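Local coordinates for protein N-acetylmuramoyl-L-alanine amidase AmiD (Escherichia coli, PDB 3D2Y) that cleaves the bond between N-acetylmuramoyl groups and L-amino acids in cell-wall glycopeptides, using one catalytic zinc ion, at residues L45-L48 against Q52-S55; V76-L81 against A139-K144; A201-L206 against A245-I250. All blocks are in the same frame, centred on the assembly; numbering follows the deposited sequence. Where two conformers were deposited one is given.

Contact 1: residues L45-L48 against Q52-S55; sequences LATL and QVSS
Leu48 lays its CD2 methyl over one face of the Ser54-Ser55 peptide group, 3.9 Å from Ser54 C and almost straight above it. Obliquely, from well out of the plane of the Val53-Ser54 peptide, Leu48 CA makes a CA-H...O contact to Val53 O at 3.5 Å, answered by a second from Ser54 CA to Leu48 O at 3.4 Å. No conventional hydrogen bond joins the segments; the CH contacts probably ease the approach of two acceptors, Leu48 O and Val53 O. With CG anti to its own carbonyl carbon (chi1 -63°), Leu48 brings CD1 to 3.9 Å from Ser55 OG, a hydroxyl hydrogen-bonded to Tyr57 O. In one of the two deposited conformers of Val53, CG2 meets Leu48 CD2 and CG1 meets Thr47 CG2. The Thr47 hydroxyl turns back to Ser43 O within the helix, leaving the methyl for this contact. Thr47, Leu48 and Val53 also pack against the bound peptide, so the contact forms part of the wall of the substrate site. Helix 41-48 thus rests through Leu48 on Leu58 of strand 57-59 and on Glu104, the proton acceptor, in strand 100-105.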
# COMPACT_ATOMS: atom_id res chain seq x y z
N LEU A 45 12.94 -15.46 -0.92
CA LEU A 45 13.68 -15.35 0.34
C LEU A 45 15.16 -15.03 0.06
O LEU A 45 15.74 -14.15 0.68
CB LEU A 45 13.49 -16.63 1.17
CG LEU A 45 14.21 -16.66 2.51
CD1 LEU A 45 13.72 -15.56 3.45
CD2 LEU A 45 13.90 -18.01 3.12
N ALA A 46 15.74 -15.71 -0.93
CA ALA A 46 17.11 -15.44 -1.37
C ALA A 46 17.28 -13.95 -1.76
O ALA A 46 18.18 -13.25 -1.27
CB ALA A 46 17.47 -16.37 -2.56
N THR A 47 16.37 -13.47 -2.59
CA THR A 47 16.46 -12.13 -3.15
C THR A 47 16.28 -11.07 -2.06
O THR A 47 17.04 -10.12 -1.98
CB THR A 47 15.41 -11.90 -4.28
OG1 THR A 47 15.65 -12.82 -5.37
CG2 THR A 47 15.45 -10.47 -4.78
N LEU A 48 15.29 -11.26 -1.20
CA LEU A 48 15.00 -10.30 -0.14
C LEU A 48 15.97 -10.29 1.04
O LEU A 48 15.80 -9.48 1.98
CB LEU A 48 13.58 -10.53 0.36
CG LEU A 48 12.48 -10.28 -0.67
CD1 LEU A 48 11.14 -10.93 -0.25
CD2 LEU A 48 12.33 -8.78 -1.00
N GLN A 52 20.39 -5.90 -2.63
CA GLN A 52 19.67 -4.92 -3.45
C GLN A 52 18.28 -4.57 -2.91
O GLN A 52 17.86 -3.43 -2.95
CB GLN A 52 19.60 -5.39 -4.91
CG GLN A 52 20.97 -5.41 -5.60
CD GLN A 52 20.93 -5.92 -7.02
OE1 GLN A 52 20.41 -5.25 -7.92
NE2 GLN A 52 21.50 -7.11 -7.24
N VAL A 53 17.56 -5.56 -2.40
CA VAL A 53 16.22 -5.29 -1.89
C VAL A 53 15.92 -6.14 -0.66
O VAL A 53 16.53 -7.17 -0.45
CB VAL A 53 15.14 -5.42 -3.01
CG1 VAL A 53 15.39 -6.63 -3.90
CG2 VAL A 53 13.75 -5.49 -2.41
N SER A 54 15.02 -5.66 0.18
CA SER A 54 14.48 -6.44 1.30
C SER A 54 13.04 -6.02 1.64
O SER A 54 12.51 -5.03 1.11
CB SER A 54 15.36 -6.29 2.54
OG SER A 54 15.30 -4.93 3.02
N SER A 55 12.41 -6.77 2.53
CA SER A 55 11.12 -6.34 3.10
C SER A 55 11.11 -6.79 4.54
O SER A 55 11.90 -7.67 4.94
CB SER A 55 9.94 -6.94 2.34
OG SER A 55 9.98 -8.37 2.39

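Contact 2: residues V76-L81 against A139-K144; sequences VPEQEL and ARYHIK
Glu78, in a type I turn closed by Glu80 N to Pro77 O at 2.9 Å, faces Arg140 and Tyr141 near the C-terminal end of a helix, the nearest CA atoms, those of Glu78 and Tyr141, being 10.7 Å apart. Long side chains span this gap. The Glu78 chain runs extended beyond CG, whereas Arg140 bends at chi2 and chi3 to present its guanidinium side-on: NE reaches OE1 of Glu78 at 3.0 Å and NH2 reaches OE2 at 2.8 Å, both on the syn side. The carboxylate and guanidinium planes are 47° apart, and both bonds are bent, near 140° at hydrogen. Tyr141 OH donates to the anti side of the same OE1 at 2.6 Å, giving that oxygen two donors. Arg140 CG also lies over one face of the Tyr141 ring, toward its rim. OE2 has a further partner in Tyr57 OH. With an alanine here, the Arg140 charge would probably be left without its mate and the hydroxyl of Tyr141 without its acceptor. This is a bidentate salt bridge at the surface of the amidase fold, tying the loop after strand 73-74 to helix 124-141, away from the zinc site.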
# COMPACT_ATOMS: atom_id res chain seq x y z
N VAL A 76 13.47 -8.22 8.65
CA VAL A 76 14.04 -6.93 9.03
C VAL A 76 13.26 -6.42 10.23
O VAL A 76 12.03 -6.43 10.18
CB VAL A 76 13.99 -5.85 7.88
CG1 VAL A 76 14.47 -4.42 8.41
CG2 VAL A 76 14.79 -6.28 6.65
N PRO A 77 13.97 -6.06 11.33
CA PRO A 77 13.28 -5.46 12.51
C PRO A 77 12.51 -4.22 12.05
O PRO A 77 13.00 -3.47 11.21
CB PRO A 77 14.43 -5.09 13.45
CG PRO A 77 15.58 -5.99 13.06
CD PRO A 77 15.43 -6.11 11.53
N GLU A 78 11.31 -4.04 12.61
CA GLU A 78 10.38 -2.99 12.17
C GLU A 78 10.99 -1.63 12.47
O GLU A 78 10.65 -0.67 11.79
CB GLU A 78 9.02 -3.09 12.90
CG GLU A 78 8.13 -4.29 12.52
CD GLU A 78 6.71 -4.23 13.14
OE1 GLU A 78 6.49 -3.43 14.08
OE2 GLU A 78 5.83 -4.99 12.68
N GLN A 79 11.87 -1.57 13.48
CA GLN A 79 12.53 -0.33 13.88
C GLN A 79 13.43 0.18 12.76
O GLN A 79 13.77 1.33 12.72
CB GLN A 79 13.40 -0.57 15.12
CG GLN A 79 14.76 -1.21 14.77
CD GLN A 79 15.38 -2.05 15.85
OE1 GLN A 79 15.96 -3.10 15.57
NE2 GLN A 79 15.27 -1.59 17.09
N GLU A 80 13.84 -0.73 11.89
CA GLU A 80 14.76 -0.44 10.82
C GLU A 80 14.01 -0.35 9.50
O GLU A 80 12.97 -0.98 9.34
CB GLU A 80 15.85 -1.51 10.74
CG GLU A 80 16.89 -1.40 11.86
CD GLU A 80 18.14 -2.12 11.50
OE1 GLU A 80 19.19 -1.45 11.41
OE2 GLU A 80 18.06 -3.34 11.27
N LEU A 81 14.53 0.42 8.56
CA LEU A 81 13.97 0.40 7.21
C LEU A 81 14.46 -0.78 6.38
O LEU A 81 15.62 -1.25 6.52
CB LEU A 81 14.21 1.74 6.49
CG LEU A 81 15.61 2.20 6.11
CD1 LEU A 81 16.01 1.48 4.84
CD2 LEU A 81 15.61 3.69 5.90
N ALA A 139 -2.41 -1.36 14.53
CA ALA A 139 -2.56 -1.01 15.96
C ALA A 139 -1.30 -0.42 16.58
O ALA A 139 -1.37 0.59 17.33
CB ALA A 139 -3.07 -2.24 16.80
N ARG A 140 -0.17 -1.07 16.31
CA ARG A 140 1.09 -0.72 16.98
C ARG A 140 1.47 0.76 16.73
O ARG A 140 1.92 1.46 17.67
CB ARG A 140 2.19 -1.69 16.53
CG ARG A 140 3.49 -1.49 17.24
CD ARG A 140 4.22 -2.78 17.44
NE ARG A 140 4.36 -3.51 16.19
CZ ARG A 140 3.90 -4.74 15.98
NH1 ARG A 140 3.30 -5.41 16.96
NH2 ARG A 140 4.08 -5.31 14.80
N TYR A 141 1.25 1.22 15.49
CA TYR A 141 1.72 2.54 15.00
C TYR A 141 0.61 3.53 14.74
O TYR A 141 0.85 4.66 14.29
CB TYR A 141 2.64 2.39 13.78
CG TYR A 141 3.79 1.48 14.07
CD1 TYR A 141 4.77 1.86 15.01
CD2 TYR A 141 3.87 0.22 13.49
CE1 TYR A 141 5.84 1.02 15.30
CE2 TYR A 141 4.92 -0.63 13.79
CZ TYR A 141 5.89 -0.23 14.68
OH TYR A 141 6.94 -1.08 14.99
N HIS A 142 -0.62 3.09 15.02
CA HIS A 142 -1.84 3.84 14.70
C HIS A 142 -1.90 4.28 13.23
O HIS A 142 -2.14 5.45 12.91
CB HIS A 142 -1.98 5.04 15.61
CG HIS A 142 -2.52 4.70 16.97
ND1 HIS A 142 -1.76 4.09 17.94
CD2 HIS A 142 -3.74 4.89 17.51
CE1 HIS A 142 -2.49 3.91 19.02
NE2 HIS A 142 -3.70 4.39 18.79
N ILE A 143 -1.61 3.34 12.34
CA ILE A 143 -1.56 3.62 10.92
C ILE A 143 -2.97 3.92 10.44
O ILE A 143 -3.90 3.20 10.79
CB ILE A 143 -0.96 2.41 10.16
CG1 ILE A 143 0.52 2.30 10.55
CG2 ILE A 143 -1.18 2.57 8.65
CD1 ILE A 143 1.29 1.20 9.78
N LYS A 144 -3.15 5.04 9.72
CA LYS A 144 -4.49 5.49 9.27
C LYS A 144 -4.85 4.65 8.07
O LYS A 144 -3.93 4.22 7.37
CB LYS A 144 -4.46 6.96 8.85
CG LYS A 144 -4.32 7.89 10.04
CD LYS A 144 -4.42 9.34 9.65
CE LYS A 144 -3.09 9.85 9.09
NZ LYS A 144 -2.89 11.31 9.41

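Contact 3: residues A201-L206 against A245-I250; sequences ASLLEL and AETQAI
Leu203 and Thr247 meet where two helices of the C-terminal helical region pack side by side, running nearly parallel with short-segment axes 10.0 Å apart and crossing at 28°. From Leu203 CB, which sets out alongside the neighbouring helix, the chain swings inward at CG, placed anti to the backbone N (chi1 179°), and forks into two methyls that do the touching. CD1 presses on the backbone of the facing helix, 3.7 Å from Gln248 CA and 3.9 Å from Gln248 N. CD2 goes to Thr247 CG2 at 3.8 Å, the two side chains crossing at about a right angle. Thr247 turns its methyl to Leu203, while its hydroxyl is hydrogen-bonded to Asp244 and Gln231. No hydrogen bond crosses between the segments, and the interface depends on these apolar contacts. Gln248 stretches out beyond CG and sends its amide oxygen to Arg192, while its aliphatic stem packs within the helix pair. Around them, helix 220-234 touches Thr247 through Phe230, and Leu206 continues the packing along helix 245-258 to Ala251, Glu252 and Leu255. Within the pair of segments, Leu206 CD1 comes to rest 4.0 Å from Gln248 CG.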
# COMPACT_ATOMS: atom_id res chain seq x y z
N ALA A 201 -7.47 15.90 -16.59
CA ALA A 201 -6.78 16.78 -15.66
C ALA A 201 -7.47 16.87 -14.27
O ALA A 201 -6.81 16.87 -13.23
CB ALA A 201 -6.60 18.14 -16.26
N SER A 202 -8.79 16.94 -14.29
CA SER A 202 -9.60 17.08 -13.09
C SER A 202 -9.45 15.83 -12.24
O SER A 202 -9.29 15.92 -11.04
CB SER A 202 -11.08 17.26 -13.47
OG SER A 202 -11.30 18.52 -14.08
N LEU A 203 -9.51 14.67 -12.87
CA LEU A 203 -9.27 13.42 -12.13
C LEU A 203 -7.87 13.36 -11.52
O LEU A 203 -7.70 12.98 -10.34
CB LEU A 203 -9.60 12.19 -13.01
CG LEU A 203 -9.37 10.82 -12.34
CD1 LEU A 203 -10.19 10.59 -11.02
CD2 LEU A 203 -9.53 9.64 -13.31
N LEU A 204 -6.85 13.74 -12.28
CA LEU A 204 -5.48 13.73 -11.75
C LEU A 204 -5.24 14.65 -10.55
O LEU A 204 -4.47 14.33 -9.64
CB LEU A 204 -4.48 14.01 -12.84
CG LEU A 204 -4.41 12.94 -13.93
CD1 LEU A 204 -3.78 13.59 -15.12
CD2 LEU A 204 -3.60 11.77 -13.48
N GLU A 205 -5.90 15.80 -10.53
CA GLU A 205 -5.84 16.64 -9.37
C GLU A 205 -6.30 15.89 -8.12
O GLU A 205 -5.61 15.90 -7.10
CB GLU A 205 -6.63 17.94 -9.55
CG GLU A 205 -6.70 18.76 -8.26
CD GLU A 205 -7.60 19.98 -8.35
OE1 GLU A 205 -7.82 20.51 -9.46
OE2 GLU A 205 -8.10 20.41 -7.29
N LEU A 206 -7.46 15.24 -8.21
CA LEU A 206 -8.02 14.48 -7.10
C LEU A 206 -7.05 13.36 -6.65
O LEU A 206 -6.83 13.15 -5.47
CB LEU A 206 -9.37 13.84 -7.50
CG LEU A 206 -10.51 14.84 -7.83
CD1 LEU A 206 -11.73 14.04 -8.24
CD2 LEU A 206 -10.89 15.79 -6.68
N ALA A 245 -16.44 8.43 -14.89
CA ALA A 245 -17.26 9.00 -13.82
C ALA A 245 -17.16 8.17 -12.55
O ALA A 245 -17.13 8.73 -11.45
CB ALA A 245 -18.71 9.13 -14.26
N GLU A 246 -17.10 6.85 -12.70
CA GLU A 246 -16.99 5.96 -11.54
C GLU A 246 -15.66 6.15 -10.79
O GLU A 246 -15.63 6.29 -9.53
CB GLU A 246 -17.14 4.49 -11.95
CG GLU A 246 -16.99 3.52 -10.78
CD GLU A 246 -17.25 2.07 -11.16
OE1 GLU A 246 -17.62 1.29 -10.27
OE2 GLU A 246 -17.10 1.73 -12.34
N THR A 247 -14.56 6.18 -11.56
CA THR A 247 -13.23 6.45 -11.04
C THR A 247 -13.16 7.80 -10.27
O THR A 247 -12.67 7.85 -9.13
CB THR A 247 -12.13 6.42 -12.14
OG1 THR A 247 -12.17 5.16 -12.81
CG2 THR A 247 -10.77 6.56 -11.55
N GLN A 248 -13.66 8.87 -10.90
CA GLN A 248 -13.76 10.16 -10.27
C GLN A 248 -14.60 10.12 -8.97
O GLN A 248 -14.19 10.69 -7.96
CB GLN A 248 -14.35 11.19 -11.24
CG GLN A 248 -14.54 12.54 -10.60
CD GLN A 248 -15.20 13.57 -11.50
OE1 GLN A 248 -16.19 13.29 -12.18
NE2 GLN A 248 -14.66 14.79 -11.47
N ALA A 249 -15.77 9.47 -9.00
CA ALA A 249 -16.66 9.42 -7.83
C ALA A 249 -16.01 8.71 -6.65
O ALA A 249 -16.18 9.11 -5.49
CB ALA A 249 -17.97 8.75 -8.18
N ILE A 250 -15.24 7.67 -6.96
CA ILE A 250 -14.51 6.91 -5.94
C ILE A 250 -13.47 7.80 -5.28
O ILE A 250 -13.39 7.86 -4.03
CB ILE A 250 -13.91 5.63 -6.56
CG1 ILE A 250 -15.07 4.63 -6.85
CG2 ILE A 250 -12.84 5.00 -5.64
CD1 ILE A 250 -14.64 3.42 -7.71

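How the contacts relate
Along the chain the three contacts follow in series. Contacts 1 and 2 both belong to the amidase domain, their centres 19 Å apart, and they touch: Val76 CG2 of contact 2 packs 3.6 Å from Ser55 O of contact 1. The loop before strand 57-59 and the loop after strand 73-74, at one margin of the mixed sheet, thus touch, and contact 2 carries the connection on to helix 124-141. Contact 3 lies across the chain's centre, 36 Å from contact 1 and 31 Å from contact 2 between centres, within the C-terminal helices. One side of the molecule therefore holds contact 1 at the substrate site and contact 2 away from it; the other holds a helical packing remote from the annotated sites.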